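CYTH domain-containing protein (Pyrococcus furiosus, PDB 1YEM) is of unknown function but, as a CYTH-domain protein, probably binds triphosphate-containing compounds inside a tunnel formed by its antiparallel barrel. Local coordinates at residues 49-54 / 166-171; 113-118 / 149-154. All coordinates share one frame; numbering follows the deposited sequence.

Contact 1: 49-54 / 166-171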
loop_
_atom_site.group_PDB
_atom_site.type_symbol
_atom_site.label_atom_id
_atom_site.label_comp_id
_atom_site.label_asym_id
_atom_site.label_seq_id
_atom_site.Cartn_x
_atom_site.Cartn_y
_atom_site.Cartn_z
ATOM N N PRO B 49 1.418 20.001 5.195
ATOM C CA PRO B 49 2.348 19.332 6.106
ATOM C C PRO B 49 2.384 17.793 5.969
ATOM O O PRO B 49 2.714 17.103 6.931
ATOM C CB PRO B 49 1.794 19.725 7.472
ATOM C CG PRO B 49 0.280 19.705 7.253
ATOM C CD PRO B 49 0.067 20.092 5.786
ATOM N N LYS B 50 2.067 17.275 4.780
ATOM C CA LYS B 50 1.946 15.835 4.563
ATOM C C LYS B 50 3.267 15.246 4.159
ATOM O O LYS B 50 4.090 15.920 3.554
ATOM C CB LYS B 50 0.942 15.530 3.445
ATOM C CG LYS B 50 -0.468 16.066 3.644
ATOM C CD LYS B 50 -1.256 15.947 2.320
ATOM C CE LYS B 50 -2.750 16.197 2.497
ATOM N NZ LYS B 50 -3.073 17.640 2.651
ATOM N N LEU B 51 3.459 13.971 4.471
ATOM C CA LEU B 51 4.544 13.189 3.876
ATOM C C LEU B 51 3.991 11.867 3.390
ATOM O O LEU B 51 3.039 11.329 3.976
ATOM C CB LEU B 51 5.655 12.923 4.878
ATOM C CG LEU B 51 6.388 14.142 5.422
ATOM C CD1 LEU B 51 7.175 13.761 6.661
ATOM C CD2 LEU B 51 7.299 14.745 4.336
ATOM N N LEU B 52 4.592 11.353 2.316
ATOM C CA LEU B 52 4.174 10.108 1.711
ATOM C C LEU B 52 5.395 9.444 1.202
ATOM O O LEU B 52 6.114 10.034 0.416
ATOM C CB LEU B 52 3.204 10.364 0.533
ATOM C CG LEU B 52 2.747 9.126 -0.269
ATOM C CD1 LEU B 52 1.943 8.164 0.611
ATOM C CD2 LEU B 52 1.931 9.547 -1.488
ATOM N N ARG B 53 5.644 8.222 1.658
ATOM C CA ARG B 53 6.796 7.459 1.189
ATOM C C ARG B 53 6.572 5.961 1.189
ATOM O O ARG B 53 5.798 5.420 1.998
ATOM C CB ARG B 53 8.062 7.776 2.017
ATOM C CG ARG B 53 8.050 7.264 3.439
ATOM C CD ARG B 53 9.420 6.823 3.905
ATOM N NE ARG B 53 9.665 7.313 5.258
ATOM C CZ ARG B 53 9.183 6.775 6.374
ATOM N NH1 ARG B 53 8.447 5.677 6.354
ATOM N NH2 ARG B 53 9.467 7.331 7.526
ATOM N N ILE B 54 7.263 5.306 0.263
ATOM C CA ILE B 54 7.336 3.860 0.202
ATOM C C ILE B 54 8.733 3.487 0.679
ATOM O O ILE B 54 9.720 4.028 0.194
ATOM C CB ILE B 54 7.118 3.316 -1.243
ATOM C CG1 ILE B 54 5.828 3.896 -1.865
ATOM C CG2 ILE B 54 7.069 1.801 -1.252
ATOM C CD1 ILE B 54 4.601 3.802 -0.999
ATOM N N LEU B 166 14.203 17.692 7.882
ATOM C CA LEU B 166 13.883 16.342 7.441
ATOM C C LEU B 166 14.991 15.845 6.533
ATOM O O LEU B 166 15.640 16.637 5.872
ATOM C CB LEU B 166 12.564 16.346 6.644
ATOM C CG LEU B 166 11.326 16.902 7.341
ATOM C CD1 LEU B 166 10.189 17.029 6.364
ATOM C CD2 LEU B 166 10.930 16.018 8.510
ATOM N N TYR B 167 15.193 14.534 6.489
ATOM C CA TYR B 167 16.117 13.925 5.540
ATOM C C TYR B 167 15.749 14.289 4.097
ATOM O O TYR B 167 16.613 14.385 3.234
ATOM C CB TYR B 167 16.105 12.388 5.681
ATOM C CG TYR B 167 16.675 11.871 6.967
ATOM C CD1 TYR B 167 16.008 10.883 7.695
ATOM C CD2 TYR B 167 17.894 12.368 7.478
ATOM C CE1 TYR B 167 16.515 10.402 8.898
ATOM C CE2 TYR B 167 18.414 11.883 8.684
ATOM C CZ TYR B 167 17.709 10.893 9.390
ATOM O OH TYR B 167 18.193 10.396 10.586
ATOM N N LEU B 168 14.445 14.436 3.858
ATOM C CA LEU B 168 13.888 14.831 2.573
ATOM C C LEU B 168 14.380 16.219 2.193
ATOM O O LEU B 168 14.790 16.446 1.069
ATOM C CB LEU B 168 12.336 14.818 2.661
ATOM C CG LEU B 168 11.562 15.321 1.437
ATOM C CD1 LEU B 168 11.881 14.446 0.229
ATOM C CD2 LEU B 168 10.082 15.344 1.696
ATOM N N GLU B 169 14.308 17.140 3.150
ATOM C CA GLU B 169 14.813 18.503 2.976
ATOM C C GLU B 169 16.338 18.518 2.747
ATOM O O GLU B 169 16.829 19.258 1.906
ATOM C CB GLU B 169 14.436 19.369 4.196
ATOM C CG GLU B 169 12.950 19.870 4.211
ATOM C CD GLU B 169 12.460 20.307 5.608
ATOM O OE1 GLU B 169 11.307 20.830 5.737
ATOM O OE2 GLU B 169 13.219 20.117 6.586
ATOM N N LEU B 170 17.069 17.683 3.488
ATOM C CA LEU B 170 18.535 17.628 3.403
ATOM C C LEU B 170 19.024 17.063 2.068
ATOM O O LEU B 170 19.990 17.561 1.502
ATOM C CB LEU B 170 19.112 16.794 4.561
ATOM C CG LEU B 170 18.919 17.344 5.985
ATOM C CD1 LEU B 170 19.295 16.290 7.021
ATOM C CD2 LEU B 170 19.717 18.614 6.200
ATOM N N ILE B 171 18.365 16.022 1.575
ATOM C CA ILE B 171 18.708 15.446 0.260
ATOM C C ILE B 171 18.422 16.430 -0.895
ATOM O O ILE B 171 19.237 16.556 -1.813
ATOM C CB ILE B 171 17.988 14.082 0.028
ATOM C CG1 ILE B 171 18.680 12.987 0.845
ATOM C CG2 ILE B 171 18.000 13.670 -1.434
#

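Contact 2: 113-118 / 149-154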
loop_
_atom_site.group_PDB
_atom_site.type_symbol
_atom_site.label_atom_id
_atom_site.label_comp_id
_atom_site.label_asym_id
_atom_site.label_seq_id
_atom_site.Cartn_x
_atom_site.Cartn_y
_atom_site.Cartn_z
ATOM N N TYR B 113 17.830 0.933 18.861
ATOM C CA TYR B 113 18.097 0.564 20.253
ATOM C C TYR B 113 16.961 1.067 21.129
ATOM O O TYR B 113 16.244 1.980 20.748
ATOM C CB TYR B 113 19.419 1.163 20.727
ATOM C CG TYR B 113 20.608 0.562 20.026
ATOM C CD1 TYR B 113 21.204 -0.597 20.506
ATOM C CD2 TYR B 113 21.129 1.142 18.861
ATOM C CE1 TYR B 113 22.283 -1.162 19.860
ATOM C CE2 TYR B 113 22.212 0.584 18.208
ATOM C CZ TYR B 113 22.783 -0.563 18.705
ATOM O OH TYR B 113 23.853 -1.129 18.056
ATOM N N LYS B 114 16.794 0.461 22.303
ATOM C CA LYS B 114 15.699 0.841 23.217
ATOM C C LYS B 114 16.220 1.077 24.613
ATOM O O LYS B 114 17.157 0.408 25.064
ATOM C CB LYS B 114 14.580 -0.220 23.248
ATOM N N LEU B 115 15.622 2.073 25.269
ATOM C CA LEU B 115 15.758 2.288 26.704
ATOM C C LEU B 115 14.345 2.305 27.317
ATOM O O LEU B 115 13.341 2.082 26.622
ATOM C CB LEU B 115 16.444 3.609 26.973
ATOM C CG LEU B 115 17.711 3.939 26.193
ATOM C CD1 LEU B 115 17.817 5.443 26.074
ATOM C CD2 LEU B 115 18.961 3.364 26.862
ATOM N N ASN B 116 14.258 2.573 28.610
ATOM C CA ASN B 116 12.957 2.662 29.242
ATOM C C ASN B 116 12.145 3.818 28.644
ATOM O O ASN B 116 12.377 4.986 28.966
ATOM C CB ASN B 116 13.096 2.829 30.760
ATOM C CG ASN B 116 11.854 2.397 31.507
ATOM O OD1 ASN B 116 10.744 2.444 30.973
ATOM N ND2 ASN B 116 12.036 1.960 32.750
ATOM N N GLY B 117 11.216 3.476 27.757
ATOM C CA GLY B 117 10.283 4.440 27.174
ATOM C C GLY B 117 10.842 5.311 26.054
ATOM O O GLY B 117 10.151 6.228 25.584
ATOM N N VAL B 118 12.079 5.031 25.616
ATOM C CA VAL B 118 12.743 5.831 24.575
ATOM C C VAL B 118 13.409 4.930 23.528
ATOM O O VAL B 118 14.030 3.914 23.852
ATOM C CB VAL B 118 13.812 6.804 25.173
ATOM C CG1 VAL B 118 14.325 7.775 24.115
ATOM C CG2 VAL B 118 13.237 7.586 26.354
ATOM N N TRP B 149 15.420 14.946 25.876
ATOM C CA TRP B 149 16.539 15.823 26.186
ATOM C C TRP B 149 17.404 15.262 27.315
ATOM O O TRP B 149 18.624 15.415 27.282
ATOM C CB TRP B 149 16.056 17.254 26.488
ATOM C CG TRP B 149 15.970 18.076 25.237
ATOM C CD1 TRP B 149 14.835 18.573 24.635
ATOM C CD2 TRP B 149 17.064 18.456 24.404
ATOM N NE1 TRP B 149 15.174 19.253 23.481
ATOM C CE2 TRP B 149 16.536 19.190 23.319
ATOM C CE3 TRP B 149 18.453 18.246 24.466
ATOM C CZ2 TRP B 149 17.339 19.720 22.329
ATOM C CZ3 TRP B 149 19.251 18.775 23.471
ATOM C CH2 TRP B 149 18.695 19.493 22.418
ATOM N N GLU B 150 16.775 14.594 28.283
ATOM C CA GLU B 150 17.511 13.898 29.342
ATOM C C GLU B 150 18.410 12.817 28.751
ATOM O O GLU B 150 19.576 12.714 29.115
ATOM C CB GLU B 150 16.559 13.265 30.380
ATOM C CG GLU B 150 17.320 12.767 31.642
ATOM C CD GLU B 150 16.451 12.077 32.648
ATOM O OE1 GLU B 150 15.276 11.778 32.352
ATOM O OE2 GLU B 150 16.958 11.823 33.753
ATOM N N VAL B 151 17.868 12.020 27.831
ATOM C CA VAL B 151 18.664 10.987 27.154
ATOM C C VAL B 151 19.814 11.622 26.357
ATOM O O VAL B 151 20.961 11.190 26.447
ATOM C CB VAL B 151 17.795 10.094 26.238
ATOM C CG1 VAL B 151 18.674 9.162 25.379
ATOM C CG2 VAL B 151 16.837 9.283 27.075
ATOM N N ALA B 152 19.500 12.665 25.606
ATOM C CA ALA B 152 20.502 13.318 24.785
ATOM C C ALA B 152 21.640 13.871 25.622
ATOM O O ALA B 152 22.800 13.720 25.265
ATOM C CB ALA B 152 19.860 14.425 23.971
ATOM N N LYS B 153 21.297 14.530 26.730
ATOM C CA LYS B 153 22.299 15.150 27.628
ATOM C C LYS B 153 23.147 14.071 28.312
ATOM O O LYS B 153 24.349 14.225 28.471
ATOM C CB LYS B 153 21.616 16.056 28.665
ATOM C CG LYS B 153 21.025 17.352 28.067
ATOM C CD LYS B 153 22.110 18.462 27.793
ATOM N N MET B 154 22.509 12.968 28.668
ATOM C CA MET B 154 23.208 11.774 29.135
ATOM C C MET B 154 24.241 11.225 28.148
ATOM O O MET B 154 25.259 10.664 28.560
ATOM C CB MET B 154 22.198 10.686 29.417
ATOM C CG MET B 154 22.607 9.766 30.495
ATOM S SD MET B 154 21.290 8.619 30.930
ATOM C CE MET B 154 19.898 9.793 30.945
#

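Contact 1: 49-54 / 166-171
Leu51 on strand 50-57 meets Leu166 and Leu168 at the start of helix 167-173, a small worked example in which the contact between one barrel strand and a helix end is made by leucines alone. One branch of Leu51 does the touching. With CG beside the backbone N (chi1 -63°), the side chain sends CD2 to the helix, where it lies 3.9 Å from Leu168 CD2 and, more loosely, 4.2 Å from Leu166 CD1. Those two helix-side methyls, Leu166 CD1 and Leu168 CD2, are themselves 5.0 Å apart, so the strand methyl is set against the pair rather than against one of them. Leu51 and Leu168 run past each other in opposite senses, touching through their CD2 methyls.

The helix end has its own polar fastening. Leu166, at the N-cap position, gives its backbone N-H to Glu169 OE2 over 2.9 Å, reaching the carboxylate from above its plane; this is the side-chain-to-backbone half of a capping box, which a leucine at the N-cap cannot return. Next to it, Tyr167 bonds Asp133 and makes a cation-pi contact with Lys14, the lysine of the ExExK sequence characteristic of CYTH proteins. The helix therefore probably faces the tunnel interior, as Leu51 and Arg53 do, while Leu52 packs on Leu98 of the second subunit.

No hydrogen bond joins strand to helix: the three leucines are buried and touch through methyl groups, which implies an attachment that depends on shape and exclusion of water, with little directional constraint.

Contact 2: 113-118 / 149-154
This is a partly buried, wholly apolar contact between the tip of a beta hairpin and the last turns of helix 141-154, at the outer side of the barrel. Val151 is the helix residue that makes it, and it meets Leu115 and Val118, the two residues that flank the hairpin turn.

Leu115 and Val151 approach tip to tip. Leu115 CD1 comes up to the fork of the valine, 3.9 Å from Val151 CG1 and 4.1 Å from Val151 CG2, so that both branches share one leucine methyl. Val118 instead passes alongside, its direction opposed to that of Val151, and offers both of its methyls to the same partner: Val118 CG2 stands 4.0 Å from Val151 CG2, and Val118 CG1 is 4.2 Å from that atom. Val151 CG2 thus touches three methyl groups of the hairpin. Its placement follows from a first torsion that turns CG1 anti to the backbone N (chi1 171°) and sets CG2 beside that N, over Val118.

The hairpin joins strands 102-115 and 118-125, adjacent members of the closed antiparallel sheet that is the hallmark of the CYTH fold. A type II turn links them, with Gly117 accepting the positive phi of 79°. Leu115 N donates to Val118 O over 2.8 Å; the return bond from Val118 N to Leu115 O is weak. This pairing brings the two apolar side chains to the same side of the hairpin, facing the helix.

Ile134 of strand 129-137 extends the apolar patch by touching Val118, Val151 and Ala152, while Pro31 packs on Leu115. Two residues earlier along the helix, and on a different side of it, Trp149 makes an edge-to-face contact with Phe15 of strand 10-17.

Followed from the N terminus, the chain opens contact 1 at 49-54, then builds most of the remaining barrel before reaching the hairpin at 113-118. Contact 2 closes first: 30 residues, including strand 129-137, lie between its segments before helix 141-154 returns to the hairpin. Contact 1 closes later, when 166-171 comes back to strand 50-57 after 111 intervening residues, so contact 2 is nested within its loop. Their centres are 25 Å apart, on opposite sides of the chain's centre, and they do not touch. Two successive helices are thereby joined to one sheet at distant places, 141-154 at a hairpin tip and 167-173 at strand 50-57.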